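Local coordinates for cyclic GMP-AMP synthase-like receptor (Tribolium castaneum, PDB 7LT2), which senses double-stranded RNA in the cytoplasm and synthesises the messenger cyclic GMP-AMP from ATP and GTP to trigger innate immune responses, at residues F46-R51 with G112-D117; L98-L103 with K121-N126. All blocks are in the same frame, centred on the assembly; numbering follows the deposited sequence.

Interaction 1: F46-R51 with G112-D117; sequences FKALFR and GRVYKD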
loop_
_atom_site.group_PDB
_atom_site.type_symbol
_atom_site.label_atom_id
_atom_site.label_comp_id
_atom_site.label_asym_id
_atom_site.label_seq_id
_atom_site.Cartn_x
_atom_site.Cartn_y
_atom_site.Cartn_z
ATOM N N PHE A 46 18.163 -0.234 15.944
ATOM C CA PHE A 46 17.284 0.318 14.917
ATOM C C PHE A 46 18.021 1.325 14.054
ATOM O O PHE A 46 17.864 1.333 12.829
ATOM C CB PHE A 46 16.045 0.978 15.525
ATOM C CG PHE A 46 15.240 1.772 14.519
ATOM C CD1 PHE A 46 14.564 1.129 13.494
ATOM C CD2 PHE A 46 15.195 3.158 14.576
ATOM C CE1 PHE A 46 13.837 1.853 12.551
ATOM C CE2 PHE A 46 14.468 3.888 13.634
ATOM C CZ PHE A 46 13.791 3.231 12.627
ATOM N N LYS A 47 18.827 2.191 14.673
ATOM C CA LYS A 47 19.560 3.172 13.881
ATOM C C LYS A 47 20.495 2.482 12.898
ATOM O O LYS A 47 20.625 2.911 11.746
ATOM C CB LYS A 47 20.336 4.120 14.795
ATOM C CG LYS A 47 20.963 5.294 14.055
ATOM C CD LYS A 47 21.649 6.234 15.021
ATOM C CE LYS A 47 22.189 7.460 14.302
ATOM N NZ LYS A 47 22.607 8.486 15.285
ATOM N N ALA A 48 21.126 1.384 13.327
ATOM C CA ALA A 48 22.033 0.655 12.446
ATOM C C ALA A 48 21.280 -0.043 11.318
ATOM O O ALA A 48 21.743 -0.047 10.172
ATOM C CB ALA A 48 22.847 -0.357 13.253
ATOM N N LEU A 49 20.122 -0.641 11.622
ATOM C CA LEU A 49 19.370 -1.375 10.605
ATOM C C LEU A 49 18.670 -0.449 9.618
ATOM O O LEU A 49 18.506 -0.809 8.445
ATOM C CB LEU A 49 18.328 -2.267 11.269
ATOM C CG LEU A 49 18.850 -3.568 11.873
ATOM C CD1 LEU A 49 17.812 -4.122 12.831
ATOM C CD2 LEU A 49 19.125 -4.552 10.754
ATOM N N PHE A 50 18.244 0.724 10.069
ATOM C CA PHE A 50 17.379 1.570 9.254
ATOM C C PHE A 50 18.086 2.030 7.986
ATOM O O PHE A 50 19.225 2.510 8.027
ATOM C CB PHE A 50 16.907 2.780 10.055
ATOM C CG PHE A 50 16.056 3.728 9.262
ATOM C CD1 PHE A 50 14.722 3.447 9.028
ATOM C CD2 PHE A 50 16.590 4.894 8.746
ATOM C CE1 PHE A 50 13.929 4.314 8.299
ATOM C CE2 PHE A 50 15.799 5.768 8.013
ATOM C CZ PHE A 50 14.477 5.476 7.789
ATOM N N ARG A 51 17.399 1.879 6.855
ATOM C CA ARG A 51 17.875 2.387 5.576
ATOM C C ARG A 51 17.024 3.533 5.049
ATOM O O ARG A 51 17.557 4.603 4.733
ATOM C CB ARG A 51 17.920 1.256 4.541
ATOM C CG ARG A 51 18.425 1.686 3.172
ATOM C CD ARG A 51 18.682 0.479 2.280
ATOM N NE ARG A 51 19.119 0.866 0.944
ATOM C CZ ARG A 51 20.383 1.087 0.606
ATOM N NH1 ARG A 51 21.363 0.979 1.487
ATOM N NH2 ARG A 51 20.670 1.418 -0.651
ATOM N N GLY A 112 29.689 -5.279 14.029
ATOM C CA GLY A 112 28.682 -6.204 14.514
ATOM C C GLY A 112 28.308 -6.042 15.970
ATOM O O GLY A 112 27.339 -6.666 16.415
ATOM N N ARG A 113 29.050 -5.210 16.707
ATOM C CA ARG A 113 28.822 -5.033 18.139
ATOM C C ARG A 113 27.382 -4.618 18.432
ATOM O O ARG A 113 26.739 -5.159 19.338
ATOM C CB ARG A 113 29.804 -3.993 18.682
ATOM C CG ARG A 113 29.854 -3.879 20.194
ATOM C CD ARG A 113 31.296 -3.991 20.692
ATOM N NE ARG A 113 31.462 -3.469 22.046
ATOM C CZ ARG A 113 32.586 -3.537 22.749
ATOM N NH1 ARG A 113 33.666 -4.134 22.272
ATOM N NH2 ARG A 113 32.628 -2.990 23.960
ATOM N N VAL A 114 26.858 -3.650 17.677
ATOM C CA VAL A 114 25.497 -3.186 17.924
ATOM C C VAL A 114 24.454 -4.238 17.573
ATOM O O VAL A 114 23.282 -4.088 17.937
ATOM C CB VAL A 114 25.252 -1.860 17.168
ATOM C CG1 VAL A 114 25.062 -2.102 15.680
ATOM C CG2 VAL A 114 24.073 -1.099 17.770
ATOM N N TYR A 115 24.850 -5.317 16.897
ATOM C CA TYR A 115 23.944 -6.414 16.582
ATOM C C TYR A 115 23.956 -7.517 17.635
ATOM O O TYR A 115 23.477 -8.623 17.357
ATOM C CB TYR A 115 24.281 -6.998 15.206
ATOM C CG TYR A 115 23.897 -6.089 14.063
ATOM C CD1 TYR A 115 24.666 -4.975 13.750
ATOM C CD2 TYR A 115 22.775 -6.351 13.289
ATOM C CE1 TYR A 115 24.318 -4.137 12.699
ATOM C CE2 TYR A 115 22.421 -5.521 12.236
ATOM C CZ TYR A 115 23.197 -4.416 11.949
ATOM O OH TYR A 115 22.852 -3.586 10.901
ATOM N N LYS A 116 24.476 -7.236 18.837
ATOM C CA LYS A 116 24.598 -8.273 19.860
ATOM C C LYS A 116 23.262 -8.943 20.150
ATOM O O LYS A 116 23.210 -10.155 20.388
ATOM C CB LYS A 116 25.175 -7.695 21.153
ATOM C CG LYS A 116 25.362 -8.762 22.240
ATOM C CD LYS A 116 25.913 -8.189 23.532
ATOM C CE LYS A 116 26.217 -9.308 24.526
ATOM N NZ LYS A 116 27.105 -10.330 23.907
ATOM N N ASP A 117 22.170 -8.180 20.138
ATOM C CA ASP A 117 20.865 -8.728 20.471
ATOM C C ASP A 117 20.001 -9.007 19.245
ATOM O O ASP A 117 18.809 -9.289 19.402
ATOM C CB ASP A 117 20.120 -7.787 21.429
ATOM C CG ASP A 117 20.741 -7.742 22.825
ATOM O OD1 ASP A 117 21.442 -8.698 23.215
ATOM O OD2 ASP A 117 20.514 -6.743 23.539
#
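Tyr-115 drives the phenol end of its ring into the shallow hollow between Ala-48 and Leu-49, neighbours on the last turn of helix 44-49. The two bumps meet different halves of the ring from the same side of its plane: CE1 of Tyr-115 lies 4.1 Å from CB of Ala-48, CE2 of Tyr-115 3.7 Å from CD2 of Leu-49. Both methyls approach the ring plane at a slant, and the Leu-49 branch runs aslant to the tyrosine side chain. The Leu-49 CG stands beside its backbone N (chi1 -78°), which swings the isobutyl group round from the helix flank to the ring. At the inner end of the hollow, OH of Tyr-115 sits 3.8 Å from the carbonyl O of Ala-48, too far for a hydrogen bond, and 3.9 Å from CD2 of Leu-49. Val-114 adds a second, smaller bump. Its CG1, set between the backbone N and carbonyl carbon (chi1 75°), touches CB of Ala-48 at 3.7 Å, so this one methyl touches both valine and tyrosine. No hydrogen bond crosses the contact; the 3-10 turn at 112-114 is closed by Tyr-115 N bonded to Gly-112 O at 2.9 Å. Around the joint, Trp-106 meets the Tyr-115 ring edge-to-face, Leu-45 touches Tyr-115 and Pro-44 touches Val-114. Leu-49 rests on Leu-77 of strand 70-77, and Phe-46 packs against helices 18-42 and 131-147, so the 112-117 segment leans on a helix already backed by the nucleotidyltransferase sheet and its helices.

Interaction 2: L98-L103 with K121-N126; sequences LKLNNL and KFLADN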
loop_
_atom_site.group_PDB
_atom_site.type_symbol
_atom_site.label_atom_id
_atom_site.label_comp_id
_atom_site.label_asym_id
_atom_site.label_seq_id
_atom_site.Cartn_x
_atom_site.Cartn_y
_atom_site.Cartn_z
ATOM N N LEU A 98 13.490 -16.340 5.068
ATOM C CA LEU A 98 14.747 -15.602 5.093
ATOM C C LEU A 98 15.580 -16.127 6.250
ATOM O O LEU A 98 15.161 -16.039 7.406
ATOM C CB LEU A 98 14.496 -14.095 5.234
ATOM C CG LEU A 98 15.604 -13.088 4.885
ATOM C CD1 LEU A 98 16.705 -13.051 5.932
ATOM C CD2 LEU A 98 16.194 -13.359 3.509
ATOM N N LYS A 99 16.753 -16.670 5.945
ATOM C CA LYS A 99 17.648 -17.162 6.978
ATOM C C LYS A 99 19.017 -16.517 6.815
ATOM O O LYS A 99 19.385 -16.041 5.739
ATOM C CB LYS A 99 17.768 -18.698 6.949
ATOM C CG LYS A 99 18.270 -19.280 5.642
ATOM C CD LYS A 99 18.514 -20.780 5.785
ATOM C CE LYS A 99 18.624 -21.466 4.432
ATOM N NZ LYS A 99 19.762 -20.956 3.618
ATOM N N LEU A 100 19.759 -16.480 7.912
ATOM C CA LEU A 100 21.102 -15.918 7.929
ATOM C C LEU A 100 22.098 -17.057 8.088
ATOM O O LEU A 100 21.961 -17.878 9.001
ATOM C CB LEU A 100 21.271 -14.898 9.061
ATOM C CG LEU A 100 20.570 -13.535 8.987
ATOM C CD1 LEU A 100 19.057 -13.653 9.135
ATOM C CD2 LEU A 100 21.134 -12.595 10.044
ATOM N N ASN A 101 23.089 -17.111 7.198
ATOM C CA ASN A 101 24.077 -18.185 7.230
ATOM C C ASN A 101 25.373 -17.813 7.942
ATOM O O ASN A 101 26.216 -18.695 8.145
ATOM C CB ASN A 101 24.406 -18.649 5.804
ATOM C CG ASN A 101 23.321 -19.532 5.209
ATOM O OD1 ASN A 101 22.533 -20.140 5.931
ATOM N ND2 ASN A 101 23.288 -19.614 3.885
ATOM N N ASN A 102 25.561 -16.548 8.332
ATOM C CA ASN A 102 26.843 -16.124 8.892
ATOM C C ASN A 102 26.652 -14.983 9.894
ATOM O O ASN A 102 27.443 -14.036 9.936
ATOM C CB ASN A 102 27.816 -15.701 7.785
ATOM C CG ASN A 102 29.248 -15.533 8.287
ATOM O OD1 ASN A 102 29.734 -16.327 9.086
ATOM N ND2 ASN A 102 29.919 -14.480 7.825
ATOM N N LEU A 103 25.611 -15.064 10.725
ATOM C CA LEU A 103 25.427 -14.022 11.732
ATOM C C LEU A 103 26.593 -13.988 12.714
ATOM O O LEU A 103 27.043 -12.908 13.111
ATOM C CB LEU A 103 24.107 -14.212 12.486
ATOM C CG LEU A 103 23.863 -13.129 13.546
ATOM C CD1 LEU A 103 23.945 -11.746 12.925
ATOM C CD2 LEU A 103 22.522 -13.319 14.256
ATOM N N LYS A 121 16.239 -10.824 19.283
ATOM C CA LYS A 121 15.095 -9.961 19.005
ATOM C C LYS A 121 14.355 -10.342 17.731
ATOM O O LYS A 121 13.151 -10.086 17.632
ATOM C CB LYS A 121 15.535 -8.497 18.902
ATOM C CG LYS A 121 16.103 -7.901 20.180
ATOM C CD LYS A 121 15.109 -7.948 21.320
ATOM C CE LYS A 121 15.673 -7.275 22.563
ATOM N NZ LYS A 121 16.045 -5.858 22.307
ATOM N N PHE A 122 15.037 -10.941 16.749
ATOM C CA PHE A 122 14.455 -11.122 15.425
ATOM C C PHE A 122 14.372 -12.558 14.928
ATOM O O PHE A 122 13.560 -12.822 14.032
ATOM C CB PHE A 122 15.245 -10.329 14.370
ATOM C CG PHE A 122 15.128 -8.844 14.491
ATOM C CD1 PHE A 122 16.026 -8.126 15.267
ATOM C CD2 PHE A 122 14.149 -8.154 13.793
ATOM C CE1 PHE A 122 15.937 -6.744 15.357
ATOM C CE2 PHE A 122 14.054 -6.776 13.883
ATOM C CZ PHE A 122 14.950 -6.072 14.668
ATOM N N LEU A 123 15.184 -13.479 15.441
ATOM C CA LEU A 123 15.393 -14.765 14.794
ATOM C C LEU A 123 14.787 -15.906 15.599
ATOM O O LEU A 123 14.861 -15.924 16.831
ATOM C CB LEU A 123 16.884 -15.034 14.580
ATOM C CG LEU A 123 17.589 -13.977 13.732
ATOM C CD1 LEU A 123 19.061 -14.350 13.531
ATOM C CD2 LEU A 123 16.869 -13.806 12.392
ATOM N N ALA A 124 14.198 -16.856 14.889
ATOM C CA ALA A 124 13.694 -18.078 15.494
ATOM C C ALA A 124 14.785 -19.144 15.402
ATOM O O ALA A 124 15.959 -18.827 15.188
ATOM C CB ALA A 124 12.389 -18.499 14.816
ATOM N N ASP A 125 14.415 -20.411 15.562
ATOM C CA ASP A 125 15.390 -21.488 15.471
ATOM C C ASP A 125 16.033 -21.517 14.090
ATOM O O ASP A 125 15.381 -21.250 13.075
ATOM C CB ASP A 125 14.719 -22.828 15.786
ATOM C CG ASP A 125 13.351 -22.969 15.133
ATOM O OD1 ASP A 125 13.086 -22.278 14.124
ATOM O OD2 ASP A 125 12.536 -23.769 15.639
ATOM N N ASN A 126 17.331 -21.821 14.066
ATOM C CA ASN A 126 18.143 -21.913 12.853
ATOM C C ASN A 126 18.319 -20.566 12.159
ATOM O O ASN A 126 18.606 -20.520 10.957
ATOM C CB ASN A 126 17.573 -22.945 11.873
ATOM C CG ASN A 126 17.552 -24.347 12.452
ATOM O OD1 ASN A 126 18.599 -24.967 12.642
ATOM N ND2 ASN A 126 16.356 -24.857 12.731
#
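Leu-123, whose backbone O accepts a hydrogen bond from NZ of Lys-133, points its side chain at Leu-100 and Leu-103 and divides its two methyls between them. CD1 of Leu-123 meets CD2 of Leu-103 at 3.7 Å, the two side chains reaching for each other tip to tip. CD2 of Leu-123 touches CD1 of Leu-100 at 3.9 Å, and here the side chains stand nearly at right angles. With CG anti to the carbonyl carbon (chi1 -59°), the fork of Leu-123 faces both leucines. Leu-103 stretches to meet it with CG anti to the backbone N (chi1 -179°), from the first turn of helix 103-107; Asn-102 occupies the N-cap position, with its ND2 bonded to Tyr-82 O. The bend at Asn-101 and Asn-102 thus brings a strand residue and a helix residue to the same leucine. At the far end the contact is loose, CB of Lys-99 lying 4.5 Å from the carbonyl O of Asn-126. Phe-118 of helix 118-122 touches both Leu-100 and Leu-123. With no hydrogen bond between the two segments, the contact rests on dispersion and on keeping water from three buried leucines, an attraction with little directional demand, while directional backbone bonds join Leu-98 and Leu-100 to Leu-129 and Asp-127, just past 121-126.

Overall arrangement
From the N terminus the chain passes 46-51, then 98-103, then 112-117 and finally 121-126, so the two contacts cross. Interaction 1 closes a loop of 60 residues that includes strands 70-77, 85-89 and 95-100. Interaction 2 closes a short one of 17 residues, bringing Leu-123, just after helix 118-122, to the end of strand 95-100. Their centres are about 14 Å apart, and they meet where CD1 of Leu-49 packs on CZ of Phe-122 at 3.9 Å. Together they tie the chain between 103 and 123 to helix 44-49, which leads into strand 50-56, and to the end of strand 95-100 with the helix start after it.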